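Local coordinates for nucleotide-binding protein, universal stress protein UspA family (Lactobacillus plantarum, PDB 3S3T) that binds ATP as a member of the universal stress protein UspA family and probably serves in the bacterial response to stress, its precise role being unknown, at residues Ile8-Asp13 / Leu111-Ala116; Thr37-Val42 / Lys87-Tyr92; Ile94-Ile99 / Thr131-Asp136. All blocks are in the same frame, centred on the assembly; numbering follows the deposited sequence.

Contact 1 (Ile8-Asp13 / Leu111-Ala116); sequences ILVPVD and LIVLGA. With ATP (adenosine-5'-triphosphate), chain I.
The ribose end of the ATP pocket is built where strands 7-11 and 111-115 run side by side and then part, with P11 packed on I112 and L114 just before the split. Two backbone bonds tie the strands: L9 N donates to L111 O at 2.9 Å, and V113 N to L9 O at 2.7 Å, both nearly straight. On one face of the sheet I8 CG2 meets V113 CG2 at 3.7 Å, and V10, its CG1 between the backbone N and the carbonyl carbon (chi1 56°), lays CG2 across V113; branched aliphatic residues fill this side under helix 16-32. On the other face the ring of P11 stands at about a right angle to I112, CD to CG2 3.6 Å, while its CG touches L114 CD2. Such parallel neighbours form the centre of the Rossmann-like sheet of the HUP clan, whose strand ends carry the nucleotide. Further on, P11 and G115 turn to the sugar: O2' donates to P11 O at 2.7 Å and accepts from G115 N at 3.2 Å. Glycine suits position 115 because a CB would run into O3' of ATP. P11 CB also lies 3.3 Å from adenine N3; a glycine here, with no ring, would probably leave a gap beside I112 and L114 and hold the base less firmly. V113 O, beside P11 CD, is buried without a hydrogen-bond partner.

Contact 2 (Thr37-Val42 / Lys87-Tyr92); sequences TALYVV and KTEISY. With ATP (adenosine-5'-triphosphate), chain I.
The rings of Y40 and Y92 are both met obliquely on the face of the sheet that also bears A38, T88, I90 and V42. I90 CD1 comes within 3.4 Å of Y40 CB, and V42 lies alongside Y92, pointing the same way, with V42 CB 3.5 Å from Y92 CD2. The trans chi1 of Y40 (-174°) sends its ring away from strand 87-93, and its OH bonds to E63 of helix 53-78. I90 reaches back through its bent CG1 arm, while its CG2 touches V42 CG2; a branched side chain can thus serve two neighbours. On the opposite face T37 and K87 lie side by side, and L39 CD1 touches E89 CG at 3.8 Å and S91 OG at 3.7 Å. Between the faces runs the ladder of a parallel sheet, here pairing an outermost strand of the chain's Rossmann-like fold with its inner neighbour: A38, Y40 and V42 donate to K87, E89 and S91, and A38 O and Y40 O accept from E89 N and S91 N. V41 spends its backbone groups on the adenine: its N donates to N1 at 3.0 Å, and its O accepts from N6 at 2.8 Å and an almost straight 173°. That pair reads the Watson-Crick edge of the base. K87, exposed to solvent, makes a long salt bridge to E89, whose OE1 is also bonded to Y102.

Contact 3 (Ile94-Ile99 / Thr131-Asp136); sequences IPKHTI and TSYVVD. With ATP (adenosine-5'-triphosphate), chain I; ATP (adenosine-5'-triphosphate), chain O.
K96 crosses Y133 at about a right angle and lays its aliphatic chain over one face of the ring in a CH-pi contact, CG 3.9 Å from the centroid and 19° off the normal. The chain then passes over the rim, where CD lies 3.6 Å from Y133 CG. K96 CG sits between the backbone N and the carbonyl carbon, and the extended chain beyond it carries NZ to the gamma-phosphate of a second ATP, that of the third subunit. NZ bonds O3G at 2.8 Å and, weakly, O2G; a lysine answers both needs, methylenes for the ring and a probable positive charge for the phosphate. Y133 extends its side chain opposite the backbone N, which swings the ring toward helix 95-105, and its hydroxyl bonds to E100. H97 meets this ring obliquely, planes at 46°, with CD2 4.0 Å from Y133 OH; I94 CG2 covers one face of the imidazole, and NE2 bonds S121 of the third subunit. Both helices follow strands of the Rossmann-like sheet and pack on the same side of it, their short axes 9.3 Å apart at 27°. Nearer the sheet I99 and V134 cross at about a right angle, CG2 to CG2 3.7 Å, two beta-branched residues, with V134 resting on L114. I99 CD1 lies 3.8 Å from N3 of the chain's own adenine, as P95 CG approaches N6. From the other helix T131 N donates to alpha-phosphate oxygen O2A at 3.2 Å, while its OG1 is bonded to G115 O.

The three contacts share one ATP: contact 1 holds the ribose, contact 2 the Watson-Crick edge of the adenine, and contact 3 meets the base and the alpha-phosphate. Contacts 1 and 2, centres 11 Å apart, are neighbours in one sheet, joined by V10 N to T37 O and V12 N to L39 O, each 2.8 Å and probably hydrogen bonds. Contact 3 lies over contact 1, centres 10 Å apart, where P11 CB touches I99 CD1 at 3.5 Å and I112 CD1 touches V134 CG1 at 3.7 Å. Contacts 2 and 3 stand 14 Å apart and meet where V41 CG1 packs on P95 and T98. K96 of the third subunit reaches this ATP, as K96 of contact 3 reaches the other.

Contact 1 (Ile8-Asp13 / Leu111-Ala116)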
loop_
_atom_site.group_PDB
_atom_site.type_symbol
_atom_site.label_atom_id
_atom_site.label_comp_id
_atom_site.label_asym_id
_atom_site.label_seq_id
_atom_site.Cartn_x
_atom_site.Cartn_y
_atom_site.Cartn_z
ATOM N N ILE A 8 -17.768 -12.119 14.823
ATOM C CA ILE A 8 -17.130 -10.849 14.450
ATOM C C ILE A 8 -15.959 -10.523 15.381
ATOM O O ILE A 8 -16.042 -10.757 16.581
ATOM C CB ILE A 8 -18.165 -9.685 14.521
ATOM C CG1 ILE A 8 -19.377 -9.985 13.619
ATOM C CG2 ILE A 8 -17.551 -8.295 14.124
ATOM C CD1 ILE A 8 -20.559 -9.011 13.781
ATOM N N LEU A 9 -14.886 -9.972 14.806
ATOM C CA LEU A 9 -13.714 -9.552 15.533
ATOM C C LEU A 9 -13.577 -8.052 15.350
ATOM O O LEU A 9 -13.691 -7.535 14.225
ATOM C CB LEU A 9 -12.447 -10.242 14.995
ATOM C CG LEU A 9 -11.138 -9.911 15.731
ATOM C CD1 LEU A 9 -11.120 -10.344 17.189
ATOM C CD2 LEU A 9 -9.998 -10.585 15.000
ATOM N N VAL A 10 -13.409 -7.347 16.459
ATOM C CA VAL A 10 -13.138 -5.926 16.421
ATOM C C VAL A 10 -11.831 -5.646 17.193
ATOM O O VAL A 10 -11.827 -5.539 18.402
ATOM C CB VAL A 10 -14.316 -5.046 16.879
ATOM C CG1 VAL A 10 -14.818 -5.379 18.295
ATOM C CG2 VAL A 10 -13.911 -3.575 16.735
ATOM N N PRO A 11 -10.704 -5.568 16.460
ATOM C CA PRO A 11 -9.471 -5.188 17.120
ATOM C C PRO A 11 -9.548 -3.710 17.510
ATOM O O PRO A 11 -9.903 -2.867 16.674
ATOM C CB PRO A 11 -8.393 -5.485 16.060
ATOM C CG PRO A 11 -9.031 -6.407 15.090
ATOM C CD PRO A 11 -10.471 -5.942 15.064
ATOM N N VAL A 12 -9.228 -3.397 18.761
ATOM C CA VAL A 12 -9.141 -2.007 19.178
ATOM C C VAL A 12 -7.782 -1.631 19.770
ATOM O O VAL A 12 -7.174 -2.412 20.500
ATOM C CB VAL A 12 -10.211 -1.695 20.260
ATOM C CG1 VAL A 12 -11.604 -1.719 19.669
ATOM C CG2 VAL A 12 -10.093 -2.695 21.398
ATOM N N ASP A 13 -7.326 -0.412 19.479
ATOM C CA ASP A 13 -6.267 0.234 20.273
ATOM C C ASP A 13 -6.977 1.200 21.202
ATOM O O ASP A 13 -8.184 1.025 21.470
ATOM C CB ASP A 13 -5.192 0.908 19.401
ATOM C CG ASP A 13 -5.761 1.955 18.483
ATOM O OD1 ASP A 13 -6.873 2.415 18.755
ATOM O OD2 ASP A 13 -5.088 2.329 17.527
ATOM N N LEU A 111 -15.991 -11.692 9.990
ATOM C CA LEU A 111 -15.821 -10.264 9.791
ATOM C C LEU A 111 -14.803 -9.721 10.758
ATOM O O LEU A 111 -14.834 -10.029 11.953
ATOM C CB LEU A 111 -17.129 -9.516 10.064
ATOM C CG LEU A 111 -17.198 -8.023 9.763
ATOM C CD1 LEU A 111 -16.870 -7.711 8.272
ATOM C CD2 LEU A 111 -18.626 -7.494 10.139
ATOM N N ILE A 112 -13.950 -8.826 10.264
ATOM C CA ILE A 112 -13.110 -8.030 11.145
ATOM C C ILE A 112 -13.527 -6.577 10.949
ATOM O O ILE A 112 -13.681 -6.123 9.794
ATOM C CB ILE A 112 -11.618 -8.198 10.802
ATOM C CG1 ILE A 112 -11.158 -9.670 10.886
ATOM C CG2 ILE A 112 -10.761 -7.313 11.761
ATOM C CD1 ILE A 112 -9.638 -9.901 10.501
ATOM N N VAL A 113 -13.768 -5.868 12.066
ATOM C CA VAL A 113 -14.166 -4.477 12.050
ATOM C C VAL A 113 -12.980 -3.636 12.556
ATOM O O VAL A 113 -12.443 -3.898 13.602
ATOM C CB VAL A 113 -15.438 -4.251 12.918
ATOM C CG1 VAL A 113 -15.829 -2.784 12.935
ATOM C CG2 VAL A 113 -16.627 -5.149 12.418
ATOM N N LEU A 114 -12.586 -2.633 11.802
ATOM C CA LEU A 114 -11.388 -1.803 12.125
ATOM C C LEU A 114 -11.688 -0.338 12.010
ATOM O O LEU A 114 -12.444 0.097 11.127
ATOM C CB LEU A 114 -10.230 -2.119 11.132
ATOM C CG LEU A 114 -9.592 -3.507 11.215
ATOM C CD1 LEU A 114 -8.859 -3.840 9.914
ATOM C CD2 LEU A 114 -8.655 -3.687 12.441
ATOM N N GLY A 115 -11.041 0.476 12.838
ATOM C CA GLY A 115 -11.033 1.906 12.588
ATOM C C GLY A 115 -10.132 2.190 11.415
ATOM O O GLY A 115 -9.143 1.496 11.185
ATOM N N ALA A 116 -10.410 3.234 10.666
ATOM C CA ALA A 116 -9.495 3.604 9.585
ATOM C C ALA A 116 -8.077 3.989 10.096
ATOM O O ALA A 116 -7.073 3.597 9.494
ATOM C CB ALA A 116 -10.081 4.731 8.788
HETATM P PG ATP I . 0.113 3.712 11.955
HETATM O O1G ATP I . 0.242 2.729 13.095
HETATM O O2G ATP I . 1.050 4.873 12.097
HETATM O O3G ATP I . 0.230 3.132 10.552
HETATM P PB ATP I . -2.421 4.550 13.172
HETATM O O1B ATP I . -3.075 5.897 13.055
HETATM O O2B ATP I . -1.877 4.141 14.498
HETATM O O3B ATP I . -1.314 4.462 12.024
HETATM P PA ATP I . -3.586 1.913 12.804
HETATM O O1A ATP I . -2.554 1.376 13.747
HETATM O O2A ATP I . -3.610 1.286 11.470
HETATM O O3A ATP I . -3.519 3.490 12.624
HETATM O "O5'" ATP I . -5.027 1.679 13.555
HETATM C "C5'" ATP I . -6.192 1.465 12.762
HETATM C "C4'" ATP I . -7.147 0.506 13.478
HETATM O "O4'" ATP I . -6.392 -0.684 13.677
HETATM C "C3'" ATP I . -7.561 0.957 14.869
HETATM O "O3'" ATP I . -8.665 1.848 14.854
HETATM C "C2'" ATP I . -7.818 -0.389 15.499
HETATM O "O2'" ATP I . -9.097 -0.818 15.053
HETATM C "C1'" ATP I . -6.734 -1.286 14.915
HETATM N N9 ATP I . -5.570 -1.382 15.794
HETATM C C8 ATP I . -4.443 -0.605 15.770
HETATM N N7 ATP I . -3.589 -0.967 16.755
HETATM C C5 ATP I . -4.180 -1.976 17.403
HETATM C C6 ATP I . -3.832 -2.796 18.557
HETATM N N6 ATP I . -2.652 -2.576 19.173
HETATM N N1 ATP I . -4.719 -3.773 18.962
HETATM C C2 ATP I . -5.879 -3.943 18.307
HETATM N N3 ATP I . -6.294 -3.205 17.268
HETATM C C4 ATP I . -5.479 -2.239 16.789
#

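Contact 2 (Thr37-Val42 / Lys87-Tyr92)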
loop_
_atom_site.group_PDB
_atom_site.type_symbol
_atom_site.label_atom_id
_atom_site.label_comp_id
_atom_site.label_asym_id
_atom_site.label_seq_id
_atom_site.Cartn_x
_atom_site.Cartn_y
_atom_site.Cartn_z
ATOM N N THR A 37 -16.124 -10.444 19.453
ATOM C CA THR A 37 -14.897 -10.437 20.245
ATOM C C THR A 37 -14.159 -9.099 20.029
ATOM O O THR A 37 -13.904 -8.744 18.884
ATOM C CB THR A 37 -13.957 -11.565 19.801
ATOM O OG1 THR A 37 -14.593 -12.819 20.085
ATOM C CG2 THR A 37 -12.586 -11.498 20.557
ATOM N N ALA A 38 -13.871 -8.372 21.115
ATOM C CA ALA A 38 -12.947 -7.207 21.092
ATOM C C ALA A 38 -11.550 -7.643 21.499
ATOM O O ALA A 38 -11.367 -8.375 22.497
ATOM C CB ALA A 38 -13.441 -6.094 21.969
ATOM N N LEU A 39 -10.560 -7.247 20.693
ATOM C CA LEU A 39 -9.174 -7.679 20.889
ATOM C C LEU A 39 -8.264 -6.456 20.971
ATOM O O LEU A 39 -8.199 -5.698 20.019
ATOM C CB LEU A 39 -8.716 -8.560 19.735
ATOM C CG LEU A 39 -7.213 -8.886 19.595
ATOM C CD1 LEU A 39 -6.643 -9.727 20.833
ATOM C CD2 LEU A 39 -6.996 -9.614 18.323
ATOM N N TYR A 40 -7.599 -6.259 22.104
ATOM C CA TYR A 40 -6.521 -5.253 22.208
ATOM C C TYR A 40 -5.170 -5.943 22.200
ATOM O O TYR A 40 -4.910 -6.829 23.028
ATOM C CB TYR A 40 -6.681 -4.462 23.511
ATOM C CG TYR A 40 -5.726 -3.290 23.681
ATOM C CD1 TYR A 40 -4.380 -3.484 23.997
ATOM C CD2 TYR A 40 -6.178 -1.973 23.544
ATOM C CE1 TYR A 40 -3.511 -2.400 24.118
ATOM C CE2 TYR A 40 -5.312 -0.877 23.720
ATOM C CZ TYR A 40 -4.016 -1.087 23.985
ATOM O OH TYR A 40 -3.221 0.012 24.136
ATOM N N VAL A 41 -4.289 -5.540 21.292
ATOM C CA VAL A 41 -2.942 -6.087 21.281
ATOM C C VAL A 41 -1.919 -5.143 21.899
ATOM O O VAL A 41 -1.722 -4.023 21.426
ATOM C CB VAL A 41 -2.486 -6.493 19.869
ATOM C CG1 VAL A 41 -1.147 -7.316 19.962
ATOM C CG2 VAL A 41 -3.547 -7.352 19.193
ATOM N N VAL A 42 -1.258 -5.621 22.960
ATOM C CA VAL A 42 -0.167 -4.880 23.602
ATOM C C VAL A 42 1.112 -5.102 22.776
ATOM O O VAL A 42 1.667 -6.218 22.726
ATOM C CB VAL A 42 0.072 -5.357 25.054
ATOM C CG1 VAL A 42 1.207 -4.596 25.688
ATOM C CG2 VAL A 42 -1.177 -5.277 25.907
ATOM N N LYS A 87 -16.960 -11.263 24.093
ATOM C CA LYS A 87 -15.709 -11.779 24.597
ATOM C C LYS A 87 -14.676 -10.640 24.446
ATOM O O LYS A 87 -14.672 -9.936 23.446
ATOM C CB LYS A 87 -15.285 -13.008 23.790
ATOM C CG LYS A 87 -13.966 -13.669 24.222
ATOM C CD LYS A 87 -13.428 -14.634 23.163
ATOM C CE LYS A 87 -12.628 -15.769 23.813
ATOM N NZ LYS A 87 -11.795 -16.521 22.847
ATOM N N THR A 88 -13.837 -10.454 25.453
ATOM C CA THR A 88 -12.761 -9.479 25.409
ATOM C C THR A 88 -11.426 -10.205 25.557
ATOM O O THR A 88 -11.297 -11.173 26.346
ATOM C CB THR A 88 -12.919 -8.435 26.493
ATOM O OG1 THR A 88 -12.859 -9.047 27.799
ATOM C CG2 THR A 88 -14.248 -7.673 26.301
ATOM N N GLU A 89 -10.432 -9.747 24.817
ATOM C CA GLU A 89 -9.146 -10.385 24.822
ATOM C C GLU A 89 -8.052 -9.333 24.764
ATOM O O GLU A 89 -8.114 -8.400 23.940
ATOM C CB GLU A 89 -9.036 -11.259 23.582
ATOM C CG GLU A 89 -7.798 -12.139 23.563
ATOM C CD GLU A 89 -8.086 -13.597 23.801
ATOM O OE1 GLU A 89 -9.161 -14.102 23.369
ATOM O OE2 GLU A 89 -7.187 -14.263 24.365
ATOM N N ILE A 90 -7.052 -9.490 25.626
ATOM C CA ILE A 90 -5.868 -8.684 25.586
ATOM C C ILE A 90 -4.713 -9.633 25.276
ATOM O O ILE A 90 -4.472 -10.620 26.005
ATOM C CB ILE A 90 -5.633 -7.951 26.934
ATOM C CG1 ILE A 90 -6.871 -7.154 27.369
ATOM C CG2 ILE A 90 -4.384 -7.093 26.878
ATOM C CD1 ILE A 90 -7.365 -6.170 26.397
ATOM N N SER A 91 -4.032 -9.374 24.164
ATOM C CA SER A 91 -2.895 -10.191 23.763
ATOM C C SER A 91 -1.648 -9.350 23.614
ATOM O O SER A 91 -1.728 -8.116 23.528
ATOM C CB SER A 91 -3.201 -10.893 22.423
ATOM O OG SER A 91 -4.224 -11.870 22.590
ATOM N N TYR A 92 -0.511 -10.038 23.585
ATOM C CA TYR A 92 0.819 -9.434 23.494
ATOM C C TYR A 92 1.485 -9.906 22.193
ATOM O O TYR A 92 1.546 -11.104 21.895
ATOM C CB TYR A 92 1.664 -9.789 24.727
ATOM C CG TYR A 92 0.945 -9.455 26.026
ATOM C CD1 TYR A 92 -0.007 -10.332 26.569
ATOM C CD2 TYR A 92 1.209 -8.277 26.703
ATOM C CE1 TYR A 92 -0.692 -10.021 27.760
ATOM C CE2 TYR A 92 0.542 -7.947 27.890
ATOM C CZ TYR A 92 -0.406 -8.812 28.419
ATOM O OH TYR A 92 -1.062 -8.476 29.604
HETATM P PG ATP I . 0.113 3.712 11.955
HETATM O O1G ATP I . 0.242 2.729 13.095
HETATM O O2G ATP I . 1.050 4.873 12.097
HETATM O O3G ATP I . 0.230 3.132 10.552
HETATM P PB ATP I . -2.421 4.550 13.172
HETATM O O1B ATP I . -3.075 5.897 13.055
HETATM O O2B ATP I . -1.877 4.141 14.498
HETATM O O3B ATP I . -1.314 4.462 12.024
HETATM P PA ATP I . -3.586 1.913 12.804
HETATM O O1A ATP I . -2.554 1.376 13.747
HETATM O O2A ATP I . -3.610 1.286 11.470
HETATM O O3A ATP I . -3.519 3.490 12.624
HETATM O "O5'" ATP I . -5.027 1.679 13.555
HETATM C "C5'" ATP I . -6.192 1.465 12.762
HETATM C "C4'" ATP I . -7.147 0.506 13.478
HETATM O "O4'" ATP I . -6.392 -0.684 13.677
HETATM C "C3'" ATP I . -7.561 0.957 14.869
HETATM O "O3'" ATP I . -8.665 1.848 14.854
HETATM C "C2'" ATP I . -7.818 -0.389 15.499
HETATM O "O2'" ATP I . -9.097 -0.818 15.053
HETATM C "C1'" ATP I . -6.734 -1.286 14.915
HETATM N N9 ATP I . -5.570 -1.382 15.794
HETATM C C8 ATP I . -4.443 -0.605 15.770
HETATM N N7 ATP I . -3.589 -0.967 16.755
HETATM C C5 ATP I . -4.180 -1.976 17.403
HETATM C C6 ATP I . -3.832 -2.796 18.557
HETATM N N6 ATP I . -2.652 -2.576 19.173
HETATM N N1 ATP I . -4.719 -3.773 18.962
HETATM C C2 ATP I . -5.879 -3.943 18.307
HETATM N N3 ATP I . -6.294 -3.205 17.268
HETATM C C4 ATP I . -5.479 -2.239 16.789
#

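Contact 3 (Ile94-Ile99 / Thr131-Asp136)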
loop_
_atom_site.group_PDB
_atom_site.type_symbol
_atom_site.label_atom_id
_atom_site.label_comp_id
_atom_site.label_asym_id
_atom_site.label_seq_id
_atom_site.Cartn_x
_atom_site.Cartn_y
_atom_site.Cartn_z
ATOM N N ILE A 94 3.001 -8.293 17.984
ATOM C CA ILE A 94 3.023 -7.239 16.995
ATOM C C ILE A 94 1.577 -7.129 16.547
ATOM O O ILE A 94 1.013 -8.108 16.093
ATOM C CB ILE A 94 3.992 -7.637 15.832
ATOM C CG1 ILE A 94 5.410 -7.826 16.392
ATOM C CG2 ILE A 94 3.959 -6.616 14.744
ATOM C CD1 ILE A 94 6.493 -8.142 15.401
ATOM N N PRO A 95 0.950 -5.940 16.669
ATOM C CA PRO A 95 -0.497 -5.882 16.505
ATOM C C PRO A 95 -1.099 -6.448 15.209
ATOM O O PRO A 95 -2.018 -7.270 15.267
ATOM C CB PRO A 95 -0.772 -4.406 16.653
ATOM C CG PRO A 95 0.167 -4.030 17.773
ATOM C CD PRO A 95 1.447 -4.739 17.379
ATOM N N LYS A 96 -0.624 -5.978 14.074
ATOM C CA LYS A 96 -1.175 -6.424 12.775
ATOM C C LYS A 96 -0.998 -7.948 12.521
ATOM O O LYS A 96 -1.914 -8.608 12.001
ATOM C CB LYS A 96 -0.632 -5.554 11.646
ATOM C CG LYS A 96 0.825 -5.716 11.274
ATOM C CD LYS A 96 1.290 -4.532 10.363
ATOM C CE LYS A 96 2.759 -4.660 9.996
ATOM N NZ LYS A 96 3.305 -3.405 9.374
ATOM N N HIS A 97 0.131 -8.499 12.966
ATOM C CA HIS A 97 0.361 -9.940 12.915
ATOM C C HIS A 97 -0.598 -10.695 13.806
ATOM O O HIS A 97 -1.129 -11.726 13.403
ATOM C CB HIS A 97 1.766 -10.308 13.362
ATOM C CG HIS A 97 2.858 -9.638 12.578
ATOM N ND1 HIS A 97 4.190 -9.775 12.906
ATOM C CD2 HIS A 97 2.821 -8.830 11.494
ATOM C CE1 HIS A 97 4.926 -9.073 12.061
ATOM N NE2 HIS A 97 4.122 -8.483 11.199
ATOM N N THR A 98 -0.800 -10.175 15.022
ATOM C CA THR A 98 -1.606 -10.851 16.005
ATOM C C THR A 98 -3.066 -10.915 15.580
ATOM O O THR A 98 -3.745 -11.909 15.836
ATOM C CB THR A 98 -1.439 -10.189 17.402
ATOM O OG1 THR A 98 -0.045 -10.217 17.774
ATOM C CG2 THR A 98 -2.279 -10.916 18.470
ATOM N N ILE A 99 -3.547 -9.840 14.982
ATOM C CA ILE A 99 -4.903 -9.747 14.474
ATOM C C ILE A 99 -5.098 -10.764 13.337
ATOM O O ILE A 99 -6.045 -11.548 13.343
ATOM C CB ILE A 99 -5.214 -8.290 13.978
ATOM C CG1 ILE A 99 -5.323 -7.315 15.169
ATOM C CG2 ILE A 99 -6.518 -8.297 13.143
ATOM C CD1 ILE A 99 -5.205 -5.832 14.784
ATOM N N THR A 131 -4.545 -1.279 9.723
ATOM C CA THR A 131 -5.713 -1.505 8.935
ATOM C C THR A 131 -5.383 -1.964 7.525
ATOM O O THR A 131 -5.959 -2.980 7.068
ATOM C CB THR A 131 -6.657 -0.291 8.910
ATOM O OG1 THR A 131 -7.176 -0.086 10.215
ATOM C CG2 THR A 131 -7.837 -0.502 7.956
ATOM N N SER A 132 -4.465 -1.306 6.823
ATOM C CA SER A 132 -4.155 -1.796 5.465
ATOM C C SER A 132 -3.574 -3.230 5.512
ATOM O O SER A 132 -3.847 -4.037 4.624
ATOM C CB SER A 132 -3.266 -0.827 4.688
ATOM O OG SER A 132 -2.006 -0.764 5.285
ATOM N N TYR A 133 -2.775 -3.538 6.518
ATOM C CA TYR A 133 -2.189 -4.882 6.633
ATOM C C TYR A 133 -3.310 -5.937 6.801
ATOM O O TYR A 133 -3.335 -6.957 6.075
ATOM C CB TYR A 133 -1.251 -4.977 7.808
ATOM C CG TYR A 133 -0.626 -6.326 7.938
ATOM C CD1 TYR A 133 -1.280 -7.362 8.574
ATOM C CD2 TYR A 133 0.591 -6.593 7.333
ATOM C CE1 TYR A 133 -0.677 -8.617 8.703
ATOM C CE2 TYR A 133 1.182 -7.860 7.394
ATOM C CZ TYR A 133 0.554 -8.860 8.077
ATOM O OH TYR A 133 1.123 -10.124 8.151
ATOM N N VAL A 134 -4.216 -5.661 7.732
ATOM C CA VAL A 134 -5.340 -6.539 7.993
ATOM C C VAL A 134 -6.283 -6.648 6.783
ATOM O O VAL A 134 -6.681 -7.751 6.397
ATOM C CB VAL A 134 -6.030 -6.215 9.337
ATOM C CG1 VAL A 134 -7.166 -7.246 9.672
ATOM C CG2 VAL A 134 -5.009 -6.297 10.466
ATOM N N VAL A 135 -6.616 -5.542 6.127
ATOM C CA VAL A 135 -7.426 -5.678 4.934
ATOM C C VAL A 135 -6.790 -6.669 3.925
ATOM O O VAL A 135 -7.485 -7.501 3.304
ATOM C CB VAL A 135 -7.683 -4.265 4.260
ATOM C CG1 VAL A 135 -8.221 -4.424 2.830
ATOM C CG2 VAL A 135 -8.678 -3.391 5.114
ATOM N N ASP A 136 -5.477 -6.567 3.768
ATOM C CA ASP A 136 -4.717 -7.379 2.854
ATOM C C ASP A 136 -4.708 -8.852 3.270
ATOM O O ASP A 136 -4.986 -9.757 2.463
ATOM C CB ASP A 136 -3.298 -6.822 2.869
ATOM C CG ASP A 136 -2.440 -7.338 1.748
ATOM O OD1 ASP A 136 -2.820 -8.325 1.105
ATOM O OD2 ASP A 136 -1.389 -6.706 1.514
HETATM P PG ATP I . 0.113 3.712 11.955
HETATM O O1G ATP I . 0.242 2.729 13.095
HETATM O O2G ATP I . 1.050 4.873 12.097
HETATM O O3G ATP I . 0.230 3.132 10.552
HETATM P PB ATP I . -2.421 4.550 13.172
HETATM O O1B ATP I . -3.075 5.897 13.055
HETATM O O2B ATP I . -1.877 4.141 14.498
HETATM O O3B ATP I . -1.314 4.462 12.024
HETATM P PA ATP I . -3.586 1.913 12.804
HETATM O O1A ATP I . -2.554 1.376 13.747
HETATM O O2A ATP I . -3.610 1.286 11.470
HETATM O O3A ATP I . -3.519 3.490 12.624
HETATM O "O5'" ATP I . -5.027 1.679 13.555
HETATM C "C5'" ATP I . -6.192 1.465 12.762
HETATM C "C4'" ATP I . -7.147 0.506 13.478
HETATM O "O4'" ATP I . -6.392 -0.684 13.677
HETATM C "C3'" ATP I . -7.561 0.957 14.869
HETATM O "O3'" ATP I . -8.665 1.848 14.854
HETATM C "C2'" ATP I . -7.818 -0.389 15.499
HETATM O "O2'" ATP I . -9.097 -0.818 15.053
HETATM C "C1'" ATP I . -6.734 -1.286 14.915
HETATM N N9 ATP I . -5.570 -1.382 15.794
HETATM C C8 ATP I . -4.443 -0.605 15.770
HETATM N N7 ATP I . -3.589 -0.967 16.755
HETATM C C5 ATP I . -4.180 -1.976 17.403
HETATM C C6 ATP I . -3.832 -2.796 18.557
HETATM N N6 ATP I . -2.652 -2.576 19.173
HETATM N N1 ATP I . -4.719 -3.773 18.962
HETATM C C2 ATP I . -5.879 -3.943 18.307
HETATM N N3 ATP I . -6.294 -3.205 17.268
HETATM C C4 ATP I . -5.479 -2.239 16.789
HETATM P PG ATP O . 6.671 -3.068 9.987
HETATM O O1G ATP O . 7.254 -2.023 10.931
HETATM O O2G ATP O . 6.040 -4.227 10.708
HETATM O O3G ATP O . 5.853 -2.501 8.847
HETATM P PB ATP O . 9.440 -3.837 9.346
HETATM O O1B ATP O . 9.836 -3.468 10.750
HETATM O O2B ATP O . 9.885 -5.210 9.048
HETATM O O3B ATP O . 7.843 -3.787 9.107
HETATM P PA ATP O . 10.097 -1.272 8.213
HETATM O O1A ATP O . 9.280 -0.766 7.079
HETATM O O2A ATP O . 9.880 -0.695 9.611
HETATM O O3A ATP O . 9.975 -2.874 8.186
HETATM O "O5'" ATP O . 11.655 -1.180 7.946
HETATM C "C5'" ATP O . 12.185 -0.992 6.614
HETATM C "C4'" ATP O . 13.333 0.042 6.639
HETATM O "O4'" ATP O . 12.861 1.287 7.102
HETATM C "C3'" ATP O . 14.498 -0.326 7.534
HETATM O "O3'" ATP O . 15.369 -1.272 6.921
HETATM C "C2'" ATP O . 15.120 1.040 7.735
HETATM O "O2'" ATP O . 15.960 1.364 6.584
HETATM C "C1'" ATP O . 13.867 1.952 7.878
HETATM N N9 ATP O . 13.438 2.082 9.278
HETATM C C8 ATP O . 12.539 1.289 9.942
HETATM N N7 ATP O . 12.374 1.692 11.236
HETATM C C5 ATP O . 13.243 2.738 11.378
HETATM C C6 ATP O . 13.636 3.655 12.460
HETATM N N6 ATP O . 13.104 3.493 13.664
HETATM N N1 ATP O . 14.522 4.635 12.222
HETATM C C2 ATP O . 15.119 4.798 11.033
HETATM N N3 ATP O . 14.814 3.995 10.000
HETATM C C4 ATP O . 13.923 2.974 10.127
#